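Local structure of glycosyltransferase (Streptomyces viridochromogenes, 2IUY) at residues S172-A184 and L236-W250. The protein probably transfers a sugar from a nucleotide-activated donor, as a retaining GT4 glycosyltransferase involved in the biosynthesis of the antibiotic avilamycin A. Sequence-based numbering, arbitrary orientation.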
ATOM      1  N   SER A 172      -4.854 -13.220   6.863  1.00 11.96           N
ATOM      2  CA  SER A 172      -5.969 -12.846   7.745  1.00 11.58           C
ATOM      3  C   SER A 172      -7.221 -12.914   6.934  1.00  9.02           C
ATOM      4  O   SER A 172      -7.147 -12.756   5.740  1.00  7.60           O
ATOM      5  CB  SER A 172      -5.861 -11.403   8.177  1.00 12.39           C
ATOM      6  OG  SER A 172      -4.765 -11.263   9.043  1.00 19.09           O
ATOM      7  N   PRO A 173      -8.368 -13.203   7.577  1.00  8.91           N
ATOM      8  CA  PRO A 173      -9.620 -13.428   6.854  1.00  7.83           C
ATOM      9  C   PRO A 173     -10.089 -12.262   5.956  1.00  9.51           C
ATOM     10  O   PRO A 173     -10.526 -12.507   4.820  1.00  9.08           O
ATOM     11  CB  PRO A 173     -10.631 -13.707   7.988  1.00  7.84           C
ATOM     12  CG  PRO A 173      -9.838 -14.394   9.024  1.00  5.96           C
ATOM     13  CD  PRO A 173      -8.532 -13.511   9.017  1.00  8.34           C
ATOM     14  N   HIS A 174     -10.002 -11.019   6.443  1.00  9.02           N
ATOM     15  CA  HIS A 174     -10.440  -9.886   5.639  1.00  9.35           C
ATOM     16  C   HIS A 174      -9.534  -9.651   4.393  1.00  9.72           C
ATOM     17  O   HIS A 174      -9.952  -8.931   3.448  1.00  9.18           O
ATOM     18  CB  HIS A 174     -10.522  -8.607   6.492  1.00  9.60           C
ATOM     19  CG  HIS A 174      -9.192  -8.160   7.013  1.00  9.06           C
ATOM     20  ND1 HIS A 174      -8.578  -8.768   8.085  1.00 11.93           N
ATOM     21  CD2 HIS A 174      -8.341  -7.197   6.595  1.00  9.63           C
ATOM     22  CE1 HIS A 174      -7.414  -8.186   8.322  1.00 12.79           C
ATOM     23  NE2 HIS A 174      -7.240  -7.238   7.422  1.00 10.72           N
ATOM     24  N   LYS A 175      -8.323 -10.242   4.392  1.00  9.22           N
ATOM     25  CA  LYS A 175      -7.408 -10.133   3.244  1.00  9.48           C
ATOM     26  C   LYS A 175      -7.657 -11.232   2.206  1.00  8.42           C
ATOM     27  O   LYS A 175      -7.175 -11.146   1.079  1.00  7.69           O
ATOM     28  CB  LYS A 175      -5.927 -10.133   3.654  1.00  9.96           C
ATOM     29  CG  LYS A 175      -5.522  -8.946   4.527  1.00 10.95           C
ATOM     30  CD  LYS A 175      -5.891  -7.597   3.869  1.00 11.95           C
ATOM     31  CE  LYS A 175      -5.039  -7.324   2.644  1.00  8.12           C
ATOM     32  NZ  LYS A 175      -4.987  -5.845   2.315  1.00 13.91           N
ATOM     33  N   GLY A 176      -8.445 -12.239   2.582  1.00  7.80           N
ATOM     34  CA  GLY A 176      -8.947 -13.219   1.629  1.00  7.17           C
ATOM     35  C   GLY A 176      -7.891 -14.241   1.209  1.00  7.56           C
ATOM     36  O   GLY A 176      -7.923 -14.716   0.076  1.00  8.30           O
ATOM     37  N   ALA A 177      -6.988 -14.599   2.113  1.00  7.30           N
ATOM     38  CA  ALA A 177      -5.987 -15.654   1.840  1.00  8.55           C
ATOM     39  C   ALA A 177      -6.671 -16.971   1.457  1.00  9.04           C
ATOM     40  O   ALA A 177      -6.228 -17.686   0.536  1.00  9.98           O
ATOM     41  CB  ALA A 177      -5.028 -15.852   3.046  1.00  6.48           C
ATOM     42  N   LEU A 178      -7.738 -17.284   2.180  1.00  8.85           N
ATOM     43  CA  LEU A 178      -8.487 -18.527   1.978  1.00  8.51           C
ATOM     44  C   LEU A 178      -9.148 -18.555   0.624  1.00  8.12           C
ATOM     45  O   LEU A 178      -9.056 -19.526  -0.127  1.00  7.61           O
ATOM     46  CB  LEU A 178      -9.540 -18.713   3.089  1.00  8.66           C
ATOM     47  CG  LEU A 178     -10.449 -19.950   2.841  1.00 10.50           C
ATOM     48  CD1 LEU A 178      -9.654 -21.226   3.161  1.00 13.54           C
ATOM     49  CD2 LEU A 178     -11.660 -19.891   3.691  1.00 11.40           C
ATOM     50  N   GLU A 179      -9.798 -17.462   0.292  1.00  8.53           N
ATOM     51  CA  GLU A 179     -10.404 -17.295  -1.036  1.00  9.18           C
ATOM     52  C   GLU A 179      -9.409 -17.299  -2.192  1.00  9.04           C
ATOM     53  O   GLU A 179      -9.716 -17.773  -3.271  1.00 11.55           O
ATOM     54  CB  GLU A 179     -11.254 -16.023  -1.043  1.00  8.79           C
ATOM     55  CG  GLU A 179     -12.507 -16.129  -0.129  1.00  8.39           C
ATOM     56  CD  GLU A 179     -12.240 -15.877   1.363  1.00 13.41           C
ATOM     57  OE1 GLU A 179     -11.116 -15.467   1.779  1.00 14.56           O
ATOM     58  OE2 GLU A 179     -13.177 -16.087   2.156  1.00 15.64           O
ATOM     59  N   ALA A 180      -8.233 -16.748  -1.980  1.00  9.20           N
ATOM     60  CA  ALA A 180      -7.142 -16.838  -2.936  1.00  8.89           C
ATOM     61  C   ALA A 180      -6.689 -18.308  -3.094  1.00  9.24           C
ATOM     62  O   ALA A 180      -6.376 -18.773  -4.219  1.00  8.94           O
ATOM     63  CB  ALA A 180      -5.993 -15.967  -2.473  1.00  7.76           C
ATOM     64  N   ALA A 181      -6.645 -19.054  -1.989  1.00  8.94           N
ATOM     65  CA  ALA A 181      -6.320 -20.508  -2.101  1.00 10.23           C
ATOM     66  C   ALA A 181      -7.379 -21.198  -2.978  1.00 10.74           C
ATOM     67  O   ALA A 181      -7.028 -21.936  -3.921  1.00 11.66           O
ATOM     68  CB  ALA A 181      -6.212 -21.180  -0.708  1.00  8.44           C
ATOM     69  N   ALA A 182      -8.658 -20.895  -2.724  1.00 10.13           N
ATOM     70  CA  ALA A 182      -9.769 -21.444  -3.504  1.00 10.03           C
ATOM     71  C   ALA A 182      -9.645 -21.076  -4.991  1.00 11.05           C
ATOM     72  O   ALA A 182      -9.914 -21.874  -5.869  1.00 10.63           O
ATOM     73  CB  ALA A 182     -11.128 -20.934  -2.958  1.00  8.25           C
ATOM     74  N   PHE A 183      -9.280 -19.844  -5.283  1.00 12.35           N
ATOM     75  CA  PHE A 183      -9.222 -19.447  -6.689  1.00 13.55           C
ATOM     76  C   PHE A 183      -8.059 -20.176  -7.413  1.00 14.15           C
ATOM     77  O   PHE A 183      -8.215 -20.690  -8.537  1.00 14.71           O
ATOM     78  CB  PHE A 183      -9.189 -17.903  -6.822  1.00 13.16           C
ATOM     79  CG  PHE A 183      -9.135 -17.424  -8.258  1.00 14.31           C
ATOM     80  CD1 PHE A 183     -10.301 -17.074  -8.929  1.00 10.98           C
ATOM     81  CD2 PHE A 183      -7.919 -17.311  -8.918  1.00 11.94           C
ATOM     82  CE1 PHE A 183     -10.276 -16.672 -10.237  1.00 11.56           C
ATOM     83  CE2 PHE A 183      -7.885 -16.900 -10.263  1.00 13.93           C
ATOM     84  CZ  PHE A 183      -9.073 -16.562 -10.915  1.00 11.26           C
ATOM     85  N   ALA A 184      -6.897 -20.212  -6.764  1.00 13.88           N
ATOM     86  CA  ALA A 184      -5.744 -20.971  -7.262  1.00 13.67           C
ATOM     87  C   ALA A 184      -6.136 -22.434  -7.442  1.00 14.24           C
ATOM     88  O   ALA A 184      -5.933 -22.984  -8.519  1.00 15.20           O
ATOM     89  CB  ALA A 184      -4.549 -20.854  -6.302  1.00 12.05           C
ATOM     90  N   LEU A 236      -3.080 -12.270  -6.493  1.00  9.03           N
ATOM     91  CA  LEU A 236      -4.458 -12.396  -6.056  1.00  8.25           C
ATOM     92  C   LEU A 236      -4.637 -11.451  -4.864  1.00  8.79           C
ATOM     93  O   LEU A 236      -3.988 -11.599  -3.803  1.00  8.96           O
ATOM     94  CB  LEU A 236      -4.740 -13.852  -5.645  1.00  8.75           C
ATOM     95  CG  LEU A 236      -4.397 -14.988  -6.628  1.00  9.63           C
ATOM     96  CD1 LEU A 236      -4.974 -16.372  -6.108  1.00  8.37           C
ATOM     97  CD2 LEU A 236      -4.900 -14.716  -8.065  1.00  8.62           C
ATOM     98  N   ALA A 237      -5.475 -10.445  -5.068  1.00  8.75           N
ATOM     99  CA  ALA A 237      -5.795  -9.459  -4.025  1.00  8.45           C
ATOM    100  C   ALA A 237      -7.265  -9.640  -3.690  1.00  7.79           C
ATOM    101  O   ALA A 237      -8.138  -9.108  -4.370  1.00  7.70           O
ATOM    102  CB  ALA A 237      -5.523  -8.041  -4.555  1.00  8.54           C
HETATM  103  N   MSE A 238      -7.541 -10.411  -2.639  1.00  8.48           N
HETATM  104  CA  MSE A 238      -8.883 -11.010  -2.448  1.00  8.72           C
HETATM  105  C   MSE A 238      -9.561 -10.545  -1.189  1.00  8.51           C
HETATM  106  O   MSE A 238     -10.240 -11.323  -0.543  1.00  9.01           O
HETATM  107  CB  MSE A 238      -8.753 -12.542  -2.409  1.00  9.64           C
HETATM  108  CG  MSE A 238      -8.018 -13.159  -3.607  1.00  9.82           C
HETATM  109 SE   MSE A 238      -8.898 -12.915  -5.289  1.00 14.29          SE
HETATM  110  CE  MSE A 238     -10.365 -14.240  -5.031  1.00 12.82           C
ATOM    111  N   SER A 239      -9.402  -9.261  -0.873  1.00  8.51           N
ATOM    112  CA  SER A 239      -9.957  -8.678   0.327  1.00  8.48           C
ATOM    113  C   SER A 239     -11.454  -8.976   0.354  1.00  8.20           C
ATOM    114  O   SER A 239     -12.105  -8.977  -0.690  1.00  7.10           O
ATOM    115  CB  SER A 239      -9.646  -7.178   0.424  1.00  7.56           C
ATOM    116  OG  SER A 239      -8.244  -6.957   0.559  1.00  8.75           O
ATOM    117  N   GLN A 240     -11.964  -9.277   1.549  1.00  8.81           N
ATOM    118  CA  GLN A 240     -13.329  -9.751   1.726  1.00  8.71           C
ATOM    119  C   GLN A 240     -14.122  -8.754   2.549  1.00  9.46           C
ATOM    120  O   GLN A 240     -13.601  -8.084   3.437  1.00  9.59           O
ATOM    121  CB  GLN A 240     -13.345 -11.141   2.413  1.00  9.37           C
ATOM    122  CG  GLN A 240     -12.647 -12.269   1.611  1.00  9.49           C
ATOM    123  CD  GLN A 240     -13.352 -12.626   0.299  1.00 11.41           C
ATOM    124  OE1 GLN A 240     -14.538 -12.963   0.285  1.00 12.18           O
ATOM    125  NE2 GLN A 240     -12.599 -12.606  -0.808  1.00  9.97           N
ATOM    126  N   ALA A 241     -15.400  -8.620   2.240  1.00 11.22           N
ATOM    127  CA  ALA A 241     -16.229  -7.703   3.008  1.00 11.78           C
ATOM    128  C   ALA A 241     -16.739  -8.375   4.301  1.00 12.44           C
ATOM    129  O   ALA A 241     -17.851  -8.909   4.385  1.00 13.90           O
ATOM    130  CB  ALA A 241     -17.354  -7.125   2.146  1.00 12.02           C
ATOM    131  N   VAL A 242     -15.868  -8.410   5.292  1.00 12.23           N
ATOM    132  CA  VAL A 242     -16.197  -9.048   6.552  1.00 12.57           C
ATOM    133  C   VAL A 242     -15.945  -8.015   7.620  1.00 13.22           C
ATOM    134  O   VAL A 242     -15.312  -6.993   7.312  1.00 12.23           O
ATOM    135  CB  VAL A 242     -15.311 -10.318   6.818  1.00 12.39           C
ATOM    136  CG1 VAL A 242     -15.639 -11.440   5.773  1.00 12.65           C
ATOM    137  CG2 VAL A 242     -13.817  -9.998   6.837  1.00 10.69           C
ATOM    138  N   THR A 243     -16.423  -8.249   8.851  1.00 13.65           N
ATOM    139  CA  THR A 243     -16.058  -7.368   9.946  1.00 14.64           C
ATOM    140  C   THR A 243     -14.959  -7.956  10.810  1.00 16.11           C
ATOM    141  O   THR A 243     -14.386  -9.021  10.510  1.00 15.49           O
ATOM    142  CB  THR A 243     -17.280  -6.901  10.841  1.00 16.57           C
ATOM    143  OG1 THR A 243     -16.891  -5.812  11.730  1.00 15.80           O
ATOM    144  CG2 THR A 243     -17.867  -8.061  11.630  1.00 12.74           C
ATOM    145  N   GLY A 244     -14.647  -7.225  11.875  1.00 16.44           N
ATOM    146  CA  GLY A 244     -13.444  -7.479  12.641  1.00 17.85           C
ATOM    147  C   GLY A 244     -13.267  -6.422  13.701  1.00 18.06           C
ATOM    148  O   GLY A 244     -14.170  -5.582  13.921  1.00 18.87           O
ATOM    149  N   PRO A 245     -12.112  -6.461  14.384  1.00 18.16           N
ATOM    150  CA  PRO A 245     -11.789  -5.498  15.470  1.00 17.72           C
ATOM    151  C   PRO A 245     -11.674  -4.024  15.022  1.00 17.08           C
ATOM    152  O   PRO A 245     -11.683  -3.174  15.890  1.00 17.59           O
ATOM    153  CB  PRO A 245     -10.461  -6.013  16.038  1.00 18.24           C
ATOM    154  CG  PRO A 245      -9.884  -6.897  14.934  1.00 17.98           C
ATOM    155  CD  PRO A 245     -11.051  -7.471  14.182  1.00 18.50           C
ATOM    156  N   TRP A 246     -11.584  -3.726  13.716  1.00 14.60           N
ATOM    157  CA  TRP A 246     -11.649  -2.341  13.240  1.00 13.85           C
ATOM    158  C   TRP A 246     -13.021  -1.719  13.483  1.00 13.50           C
ATOM    159  O   TRP A 246     -13.120  -0.496  13.579  1.00 13.57           O
ATOM    160  CB  TRP A 246     -11.290  -2.209  11.733  1.00 13.98           C
ATOM    161  CG  TRP A 246     -11.989  -3.225  10.899  1.00 13.51           C
ATOM    162  CD1 TRP A 246     -13.233  -3.132  10.332  1.00 14.09           C
ATOM    163  CD2 TRP A 246     -11.513  -4.560  10.622  1.00 14.27           C
ATOM    164  NE1 TRP A 246     -13.544  -4.317   9.688  1.00 15.14           N
ATOM    165  CE2 TRP A 246     -12.504  -5.204   9.860  1.00 14.65           C
ATOM    166  CE3 TRP A 246     -10.328  -5.249  10.926  1.00 13.14           C
ATOM    167  CZ2 TRP A 246     -12.334  -6.498   9.373  1.00 15.13           C
ATOM    168  CZ3 TRP A 246     -10.173  -6.518  10.485  1.00 14.73           C
ATOM    169  CH2 TRP A 246     -11.168  -7.141   9.697  1.00 15.17           C
ATOM    170  N   GLY A 247     -14.085  -2.539  13.553  1.00 12.82           N
ATOM    171  CA  GLY A 247     -15.443  -2.009  13.481  1.00 11.80           C
ATOM    172  C   GLY A 247     -15.973  -1.807  12.043  1.00 12.65           C
ATOM    173  O   GLY A 247     -15.282  -1.254  11.205  1.00 12.30           O
ATOM    174  N   GLY A 248     -17.190  -2.287  11.767  1.00 12.44           N
ATOM    175  CA  GLY A 248     -17.834  -2.148  10.469  1.00 12.40           C
ATOM    176  C   GLY A 248     -17.301  -3.123   9.445  1.00 12.83           C
ATOM    177  O   GLY A 248     -16.428  -3.950   9.743  1.00 13.77           O
ATOM    178  N   ILE A 249     -17.794  -3.013   8.221  1.00 12.75           N
ATOM    179  CA  ILE A 249     -17.340  -3.890   7.150  1.00 13.26           C
ATOM    180  C   ILE A 249     -15.977  -3.427   6.669  1.00 12.63           C
ATOM    181  O   ILE A 249     -15.744  -2.225   6.499  1.00 12.77           O
ATOM    182  CB  ILE A 249     -18.316  -3.956   5.972  1.00 12.93           C
ATOM    183  CG1 ILE A 249     -19.695  -4.430   6.425  1.00 16.90           C
ATOM    184  CG2 ILE A 249     -17.864  -5.034   4.986  1.00 14.56           C
ATOM    185  CD1 ILE A 249     -19.706  -5.914   6.954  1.00 17.52           C
ATOM    186  N   TRP A 250     -15.078  -4.394   6.484  1.00 11.95           N
ATOM    187  CA  TRP A 250     -13.779  -4.138   5.874  1.00 11.32           C
ATOM    188  C   TRP A 250     -13.943  -3.493   4.457  1.00 10.17           C
ATOM    189  O   TRP A 250     -14.736  -3.941   3.626  1.00  9.86           O
ATOM    190  CB  TRP A 250     -12.905  -5.417   5.821  1.00  9.02           C
ATOM    191  CG  TRP A 250     -11.534  -5.112   5.188  1.00  8.80           C
ATOM    192  CD1 TRP A 250     -11.161  -5.315   3.888  1.00  8.44           C
ATOM    193  CD2 TRP A 250     -10.406  -4.510   5.832  1.00  8.02           C
ATOM    194  NE1 TRP A 250      -9.874  -4.912   3.704  1.00  8.57           N
ATOM    195  CE2 TRP A 250      -9.389  -4.397   4.871  1.00  8.30           C
ATOM    196  CE3 TRP A 250     -10.146  -4.103   7.141  1.00  6.23           C
ATOM    197  CZ2 TRP A 250      -8.120  -3.858   5.161  1.00 11.25           C
ATOM    198  CZ3 TRP A 250      -8.874  -3.581   7.448  1.00  9.94           C
ATOM    199  CH2 TRP A 250      -7.871  -3.471   6.458  1.00 10.86           C
TER
HETATM  200  O   HOH W   1      -5.676  -9.956  -0.458  1.00  8.22           O
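Gln-240 N donates a nearly straight hydrogen bond to His-174 O (2.8 Å) where the 3-10 turn 173-175 meets the loop leaving strand 234-237, and beside it a water joins Lys-175 O to Met-238 N. Gly-176, the N-cap of helix 177-187, brings its CA to 3.2 Å from Met-238 O in a CA-H...O contact. Met-238 O also accepts Gln-240 NE2 at 2.7 Å, and Gly-290 N binds Gln-240 OE1; the amide so fixed lies stacked on the Glu-179 carboxylate, planes 3° apart. The imidazole of His-174 packs against two tryptophans in an aromatic cluster. The edge of Trp-246 meets the His-174 face, Trp-246 CH2 lying 3.5 Å from His-174 ND1; the His-174 edge brings CD2 over the centre of the Trp-250 ring, with planes at 53°. His-174 CG lies between its backbone N and carbonyl carbon (chi1 65°), which turns the imidazole toward both indoles. His-174 CB touches Val-242 CG2, and His-174 NE2 is hydrogen-bonded to Arg-170. Both segments belong to the Rossmann-like C-terminal half of a GT-B fold, whose interdomain cleft binds UDP; Lys-175, a UDP-binding residue, salt-bridges Glu-252, which also receives Ser-239 OG and Trp-250 NE1. Along the helix, Ala-180 CB packs on the selenomethionine CG of Met-238 (3.6 Å) and on Leu-236 CD1, and Phe-183 CD2 lies 4.1 Å from Leu-236 CD2.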